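Local coordinates for protein FACT complex subunit SPT16 (PDB 6A8M) that forms part of the FACT histone chaperone, which probably reorganizes nucleosomes during transcription, replication and repair of DNA, at residues 258-270 with 274-288. Numbering follows the deposited sequence.
Sequences YSPIIQSGPKYDL and ARSSETQLDGNGCIL
Gln263 and Leu288 form an antiparallel hydrogen-bonded pair. Gln263 N donates to Leu288 O and Leu288 N to Gln263 O, both at 2.9 Å. On its other edge strand 261-263 meets loop residues 274-277. There Ser276 OG accepts a hydrogen bond from Ile262 N at 2.9 Å, and Ser277 N donates to Ile262 O. Ser276 OG also bonds to Ser219 of helix 215-224.

The side-chain amide of Gln263 links its strand to the backbone of Asp269 and of Arg275. With chi2 at 176° the chain stretches out, and NE2 reaches Arg275 O at 2.9 Å, with that oxygen close to the amide plane. NE2 also donates to Asp269 O, on a lone pair, while Asp269 N reaches OE1 from above the carbonyl plane. These bonds fix the rotation of the amide.

Both segments belong to the domain with the M24 peptidase fold, often called pita-bread, in this N-terminal part of Spt16. Strand 261-263 lies beside strand 285-295 of its curved sheet.

At chi1 63° Ser264 OG sits over its own backbone and accepts from Asp282 N at 2.8 Å. The same OG is also hydrogen-bonded to Asp215 OD1 of helix 215-224. Tyr268 OH donates to Cys286 O at 2.7 Å, an oxygen at the ring edge. Gly265 CA lies over one face of that ring, toward the rim.

Leu288 meets Tyr268 and Leu270 through apolar atoms. Its CD1 touches Leu270 CD2 at 3.6 Å and Tyr268 CD2 at 3.8 Å. The Leu288 side chain crosses each of them at about a right angle.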
ATOM      1  N   TYR A 258      -2.757   7.213   4.593  1.00 12.60           N
ATOM      2  CA  TYR A 258      -2.624   7.242   6.044  1.00 12.33           C
ATOM      3  C   TYR A 258      -2.703   8.713   6.440  1.00 13.84           C
ATOM      4  O   TYR A 258      -2.586   9.606   5.596  1.00 11.07           O
ATOM      5  CB  TYR A 258      -1.303   6.589   6.526  1.00 12.78           C
ATOM      6  CG  TYR A 258      -0.058   7.259   6.007  1.00 11.95           C
ATOM      7  CD1 TYR A 258       0.494   6.906   4.772  1.00 12.71           C
ATOM      8  CD2 TYR A 258       0.570   8.262   6.740  1.00 13.02           C
ATOM      9  CE1 TYR A 258       1.632   7.543   4.298  1.00 13.12           C
ATOM     10  CE2 TYR A 258       1.705   8.891   6.282  1.00 15.37           C
ATOM     11  CZ  TYR A 258       2.233   8.528   5.055  1.00 15.09           C
ATOM     12  OH  TYR A 258       3.352   9.177   4.594  1.00 13.48           O
ATOM     13  N   SER A 259      -2.904   8.959   7.725  1.00 14.05           N
ATOM     14  CA  SER A 259      -2.935  10.332   8.211  1.00 14.86           C
ATOM     15  C   SER A 259      -1.535  10.935   8.137  1.00 15.29           C
ATOM     16  O   SER A 259      -0.574  10.305   8.585  1.00 14.97           O
ATOM     17  CB  SER A 259      -3.451  10.387   9.653  1.00 16.00           C
ATOM     18  OG  SER A 259      -4.857  10.175   9.714  1.00 16.75           O
ATOM     19  N   PRO A 260      -1.384  12.139   7.583  1.00 13.20           N
ATOM     20  CA  PRO A 260      -0.054  12.749   7.464  1.00 13.89           C
ATOM     21  C   PRO A 260       0.653  12.837   8.808  1.00 13.89           C
ATOM     22  O   PRO A 260       0.031  13.050   9.841  1.00 14.21           O
ATOM     23  CB  PRO A 260      -0.354  14.150   6.919  1.00 14.80           C
ATOM     24  CG  PRO A 260      -1.681  14.006   6.203  1.00 17.46           C
ATOM     25  CD  PRO A 260      -2.451  12.950   6.969  1.00 14.87           C
ATOM     26  N   ILE A 261       1.975  12.677   8.773  1.00 13.08           N
ATOM     27  CA  ILE A 261       2.794  12.595   9.972  1.00 12.78           C
ATOM     28  C   ILE A 261       3.741  13.786   9.975  1.00 13.30           C
ATOM     29  O   ILE A 261       4.506  13.974   9.017  1.00 15.02           O
ATOM     30  CB  ILE A 261       3.603  11.291  10.028  1.00 15.25           C
ATOM     31  CG1 ILE A 261       2.674  10.064  10.020  1.00 14.65           C
ATOM     32  CG2 ILE A 261       4.511  11.293  11.265  1.00 15.21           C
ATOM     33  CD1 ILE A 261       3.395   8.734   9.750  1.00 14.09           C
ATOM     34  N   ILE A 262       3.706  14.569  11.047  1.00 13.10           N
ATOM     35  CA  ILE A 262       4.693  15.604  11.326  1.00 14.19           C
ATOM     36  C   ILE A 262       5.298  15.318  12.698  1.00 14.41           C
ATOM     37  O   ILE A 262       4.570  15.013  13.652  1.00 14.73           O
ATOM     38  CB  ILE A 262       4.071  17.013  11.280  1.00 14.39           C
ATOM     39  CG1 ILE A 262       3.504  17.287   9.877  1.00 16.01           C
ATOM     40  CG2 ILE A 262       5.075  18.118  11.680  1.00 15.49           C
ATOM     41  CD1 ILE A 262       2.738  18.601   9.815  1.00 14.49           C
ATOM     42  N   GLN A 263       6.628  15.363  12.778  1.00 14.33           N
ATOM     43  CA  GLN A 263       7.361  15.228  14.040  1.00 14.59           C
ATOM     44  C   GLN A 263       8.460  16.278  14.031  1.00 14.48           C
ATOM     45  O   GLN A 263       9.423  16.161  13.266  1.00 15.95           O
ATOM     46  CB  GLN A 263       7.956  13.822  14.203  1.00 15.55           C
ATOM     47  CG  GLN A 263       6.916  12.723  14.234  1.00 16.08           C
ATOM     48  CD  GLN A 263       7.536  11.348  14.287  1.00 20.15           C
ATOM     49  OE1 GLN A 263       8.763  11.200  14.231  1.00 22.26           O
ATOM     50  NE2 GLN A 263       6.697  10.331  14.381  1.00 18.55           N
ATOM     51  N   SER A 264       8.329  17.297  14.874  1.00 14.05           N
ATOM     52  CA  SER A 264       9.304  18.376  14.896  1.00 15.44           C
ATOM     53  C   SER A 264      10.316  18.256  16.032  1.00 15.10           C
ATOM     54  O   SER A 264      11.185  19.125  16.146  1.00 15.21           O
ATOM     55  CB  SER A 264       8.593  19.723  14.991  1.00 15.74           C
ATOM     56  OG  SER A 264       7.893  19.795  16.214  1.00 15.13           O
ATOM     57  N   GLY A 265      10.233  17.216  16.867  1.00 13.45           N
ATOM     58  CA  GLY A 265      11.165  17.067  17.958  1.00 15.58           C
ATOM     59  C   GLY A 265      10.716  17.690  19.270  1.00 17.24           C
ATOM     60  O   GLY A 265       9.712  18.418  19.339  1.00 16.29           O
ATOM     61  N   PRO A 266      11.479  17.437  20.358  1.00 18.60           N
ATOM     62  CA  PRO A 266      12.784  16.760  20.353  1.00 18.59           C
ATOM     63  C   PRO A 266      12.722  15.215  20.277  1.00 18.10           C
ATOM     64  O   PRO A 266      13.768  14.576  20.090  1.00 19.51           O
ATOM     65  CB  PRO A 266      13.403  17.210  21.681  1.00 19.21           C
ATOM     66  CG  PRO A 266      12.208  17.330  22.614  1.00 20.49           C
ATOM     67  CD  PRO A 266      11.125  17.936  21.703  1.00 21.05           C
ATOM     68  N   LYS A 267      11.545  14.610  20.418  1.00 18.04           N
ATOM     69  CA  LYS A 267      11.416  13.164  20.296  1.00 17.47           C
ATOM     70  C   LYS A 267      10.794  12.796  18.956  1.00 18.19           C
ATOM     71  O   LYS A 267       9.754  13.344  18.569  1.00 19.49           O
ATOM     72  CB  LYS A 267      10.587  12.583  21.436  1.00 20.31           C
ATOM     73  CG  LYS A 267      11.123  12.974  22.813  1.00 26.41           C
ATOM     74  CD  LYS A 267      12.525  12.422  23.041  1.00 31.79           C
ATOM     75  CE  LYS A 267      13.001  12.721  24.464  1.00 36.90           C
ATOM     76  NZ  LYS A 267      11.979  12.260  25.465  1.00 39.55           N
ATOM     77  N   TYR A 268      11.425  11.864  18.252  1.00 15.51           N
ATOM     78  CA  TYR A 268      10.949  11.418  16.953  1.00 15.17           C
ATOM     79  C   TYR A 268      10.761   9.908  16.970  1.00 16.52           C
ATOM     80  O   TYR A 268      11.379   9.193  17.758  1.00 15.97           O
ATOM     81  CB  TYR A 268      11.913  11.774  15.826  1.00 14.69           C
ATOM     82  CG  TYR A 268      12.435  13.194  15.779  1.00 14.34           C
ATOM     83  CD1 TYR A 268      13.475  13.612  16.611  1.00 13.37           C
ATOM     84  CD2 TYR A 268      11.936  14.102  14.850  1.00 14.33           C
ATOM     85  CE1 TYR A 268      13.975  14.913  16.529  1.00 12.92           C
ATOM     86  CE2 TYR A 268      12.423  15.389  14.766  1.00 14.18           C
ATOM     87  CZ  TYR A 268      13.443  15.796  15.595  1.00 13.17           C
ATOM     88  OH  TYR A 268      13.950  17.075  15.484  1.00 16.80           O
ATOM     89  N   ASP A 269       9.913   9.430  16.072  1.00 18.88           N
ATOM     90  CA  ASP A 269       9.538   8.019  16.039  1.00 21.44           C
ATOM     91  C   ASP A 269       9.461   7.612  14.573  1.00 20.97           C
ATOM     92  O   ASP A 269       8.612   8.110  13.834  1.00 25.18           O
ATOM     93  CB  ASP A 269       8.213   7.798  16.775  1.00 22.78           C
ATOM     94  CG  ASP A 269       7.813   6.324  16.871  1.00 24.70           C
ATOM     95  OD1 ASP A 269       8.523   5.440  16.322  1.00 24.39           O
ATOM     96  OD2 ASP A 269       6.778   6.063  17.513  1.00 25.40           O
ATOM     97  N   LEU A 270      10.369   6.741  14.144  1.00 18.48           N
ATOM     98  CA  LEU A 270      10.436   6.283  12.759  1.00 20.68           C
ATOM     99  C   LEU A 270       9.889   4.876  12.577  1.00 23.82           C
ATOM    100  O   LEU A 270       9.970   4.325  11.467  1.00 22.80           O
ATOM    101  CB  LEU A 270      11.876   6.339  12.254  1.00 21.07           C
ATOM    102  CG  LEU A 270      12.549   7.693  12.460  1.00 19.91           C
ATOM    103  CD1 LEU A 270      13.912   7.774  11.778  1.00 19.25           C
ATOM    104  CD2 LEU A 270      11.594   8.798  11.986  1.00 17.83           C
ATOM    105  N   ALA A 274       4.453   4.665  13.781  1.00 24.39           N
ATOM    106  CA  ALA A 274       4.560   6.039  14.263  1.00 23.11           C
ATOM    107  C   ALA A 274       3.492   6.935  13.649  1.00 22.69           C
ATOM    108  O   ALA A 274       3.107   6.774  12.486  1.00 23.56           O
ATOM    109  CB  ALA A 274       5.940   6.623  13.943  1.00 22.74           C
ATOM    110  N   ARG A 275       3.042   7.907  14.449  1.00 21.45           N
ATOM    111  CA  ARG A 275       2.113   8.959  14.049  1.00 23.65           C
ATOM    112  C   ARG A 275       2.708  10.324  14.394  1.00 20.18           C
ATOM    113  O   ARG A 275       3.819  10.427  14.928  1.00 19.41           O
ATOM    114  CB  ARG A 275       0.753   8.788  14.737  1.00 29.80           C
ATOM    115  CG  ARG A 275      -0.136   7.734  14.097  1.00 34.85           C
ATOM    116  CD  ARG A 275      -1.479   7.658  14.807  1.00 39.73           C
ATOM    117  NE  ARG A 275      -1.375   6.874  16.030  1.00 43.74           N
ATOM    118  CZ  ARG A 275      -2.325   6.779  16.951  1.00 46.44           C
ATOM    119  NH1 ARG A 275      -3.477   7.421  16.810  1.00 48.08           N
ATOM    120  NH2 ARG A 275      -2.113   6.039  18.019  1.00 46.91           N
ATOM    121  N   SER A 276       1.948  11.382  14.106  1.00 19.74           N
ATOM    122  CA  SER A 276       2.377  12.731  14.456  1.00 18.09           C
ATOM    123  C   SER A 276       2.611  12.825  15.958  1.00 20.71           C
ATOM    124  O   SER A 276       1.905  12.203  16.760  1.00 22.45           O
ATOM    125  CB  SER A 276       1.331  13.782  14.055  1.00 19.25           C
ATOM    126  OG  SER A 276       1.331  14.018  12.655  1.00 13.27           O
ATOM    127  N   SER A 277       3.600  13.623  16.331  1.00 18.96           N
ATOM    128  CA  SER A 277       3.826  13.889  17.743  1.00 20.63           C
ATOM    129  C   SER A 277       2.681  14.729  18.297  1.00 22.03           C
ATOM    130  O   SER A 277       2.017  15.466  17.569  1.00 25.66           O
ATOM    131  CB  SER A 277       5.155  14.623  17.949  1.00 21.07           C
ATOM    132  OG  SER A 277       6.229  13.918  17.356  1.00 23.00           O
ATOM    133  N   GLU A 278       2.464  14.621  19.609  1.00 20.97           N
ATOM    134  CA  GLU A 278       1.440  15.389  20.308  1.00 22.60           C
ATOM    135  C   GLU A 278       1.988  16.661  20.948  1.00 24.64           C
ATOM    136  O   GLU A 278       1.239  17.386  21.628  1.00 27.22           O
ATOM    137  CB  GLU A 278       0.781  14.511  21.389  1.00 25.63           C
ATOM    138  CG  GLU A 278       0.121  13.259  20.839  1.00 27.90           C
ATOM    139  CD  GLU A 278      -1.100  13.575  19.985  1.00 29.11           C
ATOM    140  OE1 GLU A 278      -1.687  14.659  20.166  1.00 29.53           O
ATOM    141  OE2 GLU A 278      -1.473  12.742  19.134  1.00 29.36           O
ATOM    142  N   THR A 279       3.272  16.944  20.765  1.00 22.59           N
ATOM    143  CA  THR A 279       3.950  18.034  21.449  1.00 22.41           C
ATOM    144  C   THR A 279       4.045  19.257  20.545  1.00 20.36           C
ATOM    145  O   THR A 279       3.860  19.176  19.330  1.00 21.35           O
ATOM    146  CB  THR A 279       5.351  17.590  21.882  1.00 20.32           C
ATOM    147  OG1 THR A 279       6.031  17.046  20.739  1.00 19.43           O
ATOM    148  CG2 THR A 279       5.246  16.492  22.945  1.00 20.59           C
ATOM    149  N   GLN A 280       4.376  20.393  21.162  1.00 21.04           N
ATOM    150  CA  GLN A 280       4.467  21.670  20.459  1.00 21.13           C
ATOM    151  C   GLN A 280       5.386  21.597  19.241  1.00 20.84           C
ATOM    152  O   GLN A 280       6.426  20.930  19.254  1.00 18.75           O
ATOM    153  CB  GLN A 280       4.967  22.757  21.414  1.00 25.28           C
ATOM    154  CG  GLN A 280       5.516  24.009  20.726  1.00 30.74           C
ATOM    155  CD  GLN A 280       4.438  24.902  20.125  1.00 34.34           C
ATOM    156  OE1 GLN A 280       3.279  24.908  20.578  1.00 36.00           O
ATOM    157  NE2 GLN A 280       4.813  25.654  19.088  1.00 31.62           N
ATOM    158  N   LEU A 281       4.969  22.264  18.170  1.00 19.99           N
ATOM    159  CA  LEU A 281       5.819  22.411  16.998  1.00 19.87           C
ATOM    160  C   LEU A 281       7.120  23.104  17.400  1.00 21.80           C
ATOM    161  O   LEU A 281       7.099  24.200  17.966  1.00 24.66           O
ATOM    162  CB  LEU A 281       5.080  23.218  15.933  1.00 20.78           C
ATOM    163  CG  LEU A 281       5.825  23.662  14.676  1.00 22.16           C
ATOM    164  CD1 LEU A 281       6.341  22.470  13.929  1.00 20.82           C
ATOM    165  CD2 LEU A 281       4.870  24.456  13.801  1.00 24.49           C
ATOM    166  N   ASP A 282       8.245  22.444  17.155  1.00 20.62           N
ATOM    167  CA  ASP A 282       9.551  22.980  17.527  1.00 23.59           C
ATOM    168  C   ASP A 282      10.191  23.554  16.276  1.00 23.38           C
ATOM    169  O   ASP A 282      10.691  22.811  15.427  1.00 24.34           O
ATOM    170  CB  ASP A 282      10.427  21.911  18.169  1.00 24.54           C
ATOM    171  CG  ASP A 282      11.797  22.451  18.535  1.00 27.00           C
ATOM    172  OD1 ASP A 282      11.845  23.556  19.092  1.00 29.23           O
ATOM    173  OD2 ASP A 282      12.814  21.790  18.248  1.00 28.22           O
ATOM    174  N   GLY A 283      10.181  24.880  16.166  1.00 23.80           N
ATOM    175  CA  GLY A 283      10.659  25.556  14.968  1.00 24.29           C
ATOM    176  C   GLY A 283      12.159  25.756  14.939  1.00 23.71           C
ATOM    177  O   GLY A 283      12.638  26.880  14.800  1.00 25.48           O
ATOM    178  N   ASN A 284      12.909  24.667  15.065  1.00 22.53           N
ATOM    179  CA  ASN A 284      14.363  24.694  15.048  1.00 23.56           C
ATOM    180  C   ASN A 284      14.861  23.329  14.613  1.00 20.38           C
ATOM    181  O   ASN A 284      14.193  22.320  14.841  1.00 19.26           O
ATOM    182  CB  ASN A 284      14.949  25.018  16.420  1.00 30.76           C
ATOM    183  CG  ASN A 284      15.383  26.444  16.530  1.00 38.91           C
ATOM    184  OD1 ASN A 284      16.334  26.873  15.862  1.00 42.24           O
ATOM    185  ND2 ASN A 284      14.690  27.204  17.371  1.00 40.76           N
ATOM    186  N   GLY A 285      16.048  23.308  14.012  1.00 19.74           N
ATOM    187  CA  GLY A 285      16.690  22.032  13.709  1.00 18.94           C
ATOM    188  C   GLY A 285      15.935  21.247  12.651  1.00 17.61           C
ATOM    189  O   GLY A 285      15.565  21.786  11.605  1.00 20.06           O
ATOM    190  N   CYS A 286      15.698  19.955  12.907  1.00 15.60           N
ATOM    191  CA  CYS A 286      15.060  19.078  11.928  1.00 14.49           C
ATOM    192  C   CYS A 286      13.572  18.866  12.223  1.00 16.45           C
ATOM    193  O   CYS A 286      13.170  18.648  13.375  1.00 16.04           O
ATOM    194  CB  CYS A 286      15.772  17.720  11.869  1.00 15.77           C
ATOM    195  SG  CYS A 286      17.511  17.836  11.391  1.00 17.85           S
ATOM    196  N   ILE A 287      12.756  18.938  11.169  1.00 16.50           N
ATOM    197  CA  ILE A 287      11.328  18.647  11.245  1.00 14.32           C
ATOM    198  C   ILE A 287      10.993  17.610  10.180  1.00 12.32           C
ATOM    199  O   ILE A 287      11.327  17.797   9.001  1.00 14.03           O
ATOM    200  CB  ILE A 287      10.483  19.916  11.057  1.00 14.41           C
ATOM    201  CG1 ILE A 287      10.882  20.940  12.126  1.00 14.28           C
ATOM    202  CG2 ILE A 287       8.981  19.576  11.079  1.00 13.14           C
ATOM    203  CD1 ILE A 287      10.240  22.289  11.948  1.00 13.83           C
ATOM    204  N   LEU A 288      10.358  16.516  10.593  1.00 11.93           N
ATOM    205  CA  LEU A 288      10.036  15.414   9.700  1.00 12.35           C
ATOM    206  C   LEU A 288       8.585  15.500   9.254  1.00 13.56           C
ATOM    207  O   LEU A 288       7.680  15.730  10.068  1.00 13.57           O
ATOM    208  CB  LEU A 288      10.262  14.066  10.384  1.00 14.68           C
ATOM    209  CG  LEU A 288      11.629  13.845  11.044  1.00 15.37           C
ATOM    210  CD1 LEU A 288      11.710  12.398  11.515  1.00 15.53           C
ATOM    211  CD2 LEU A 288      12.788  14.181  10.129  1.00 14.98           C
TER
HETATM  212  O   HOH W   1      -0.289  11.255  12.116  1.00 16.02           O
HETATM  213  O   HOH W   2      13.434  20.256  16.033  1.00 13.96           O
HETATM  214  O   HOH W   3       7.109  18.186  18.518  1.00 14.51           O
HETATM  215  O   HOH W   4       8.352  19.995  21.113  1.00 18.15           O
HETATM  216  O   HOH W   5       8.583  15.492  21.256  1.00 14.93           O
HETATM  217  O   HOH W   6      16.092  19.339  15.782  1.00 18.31           O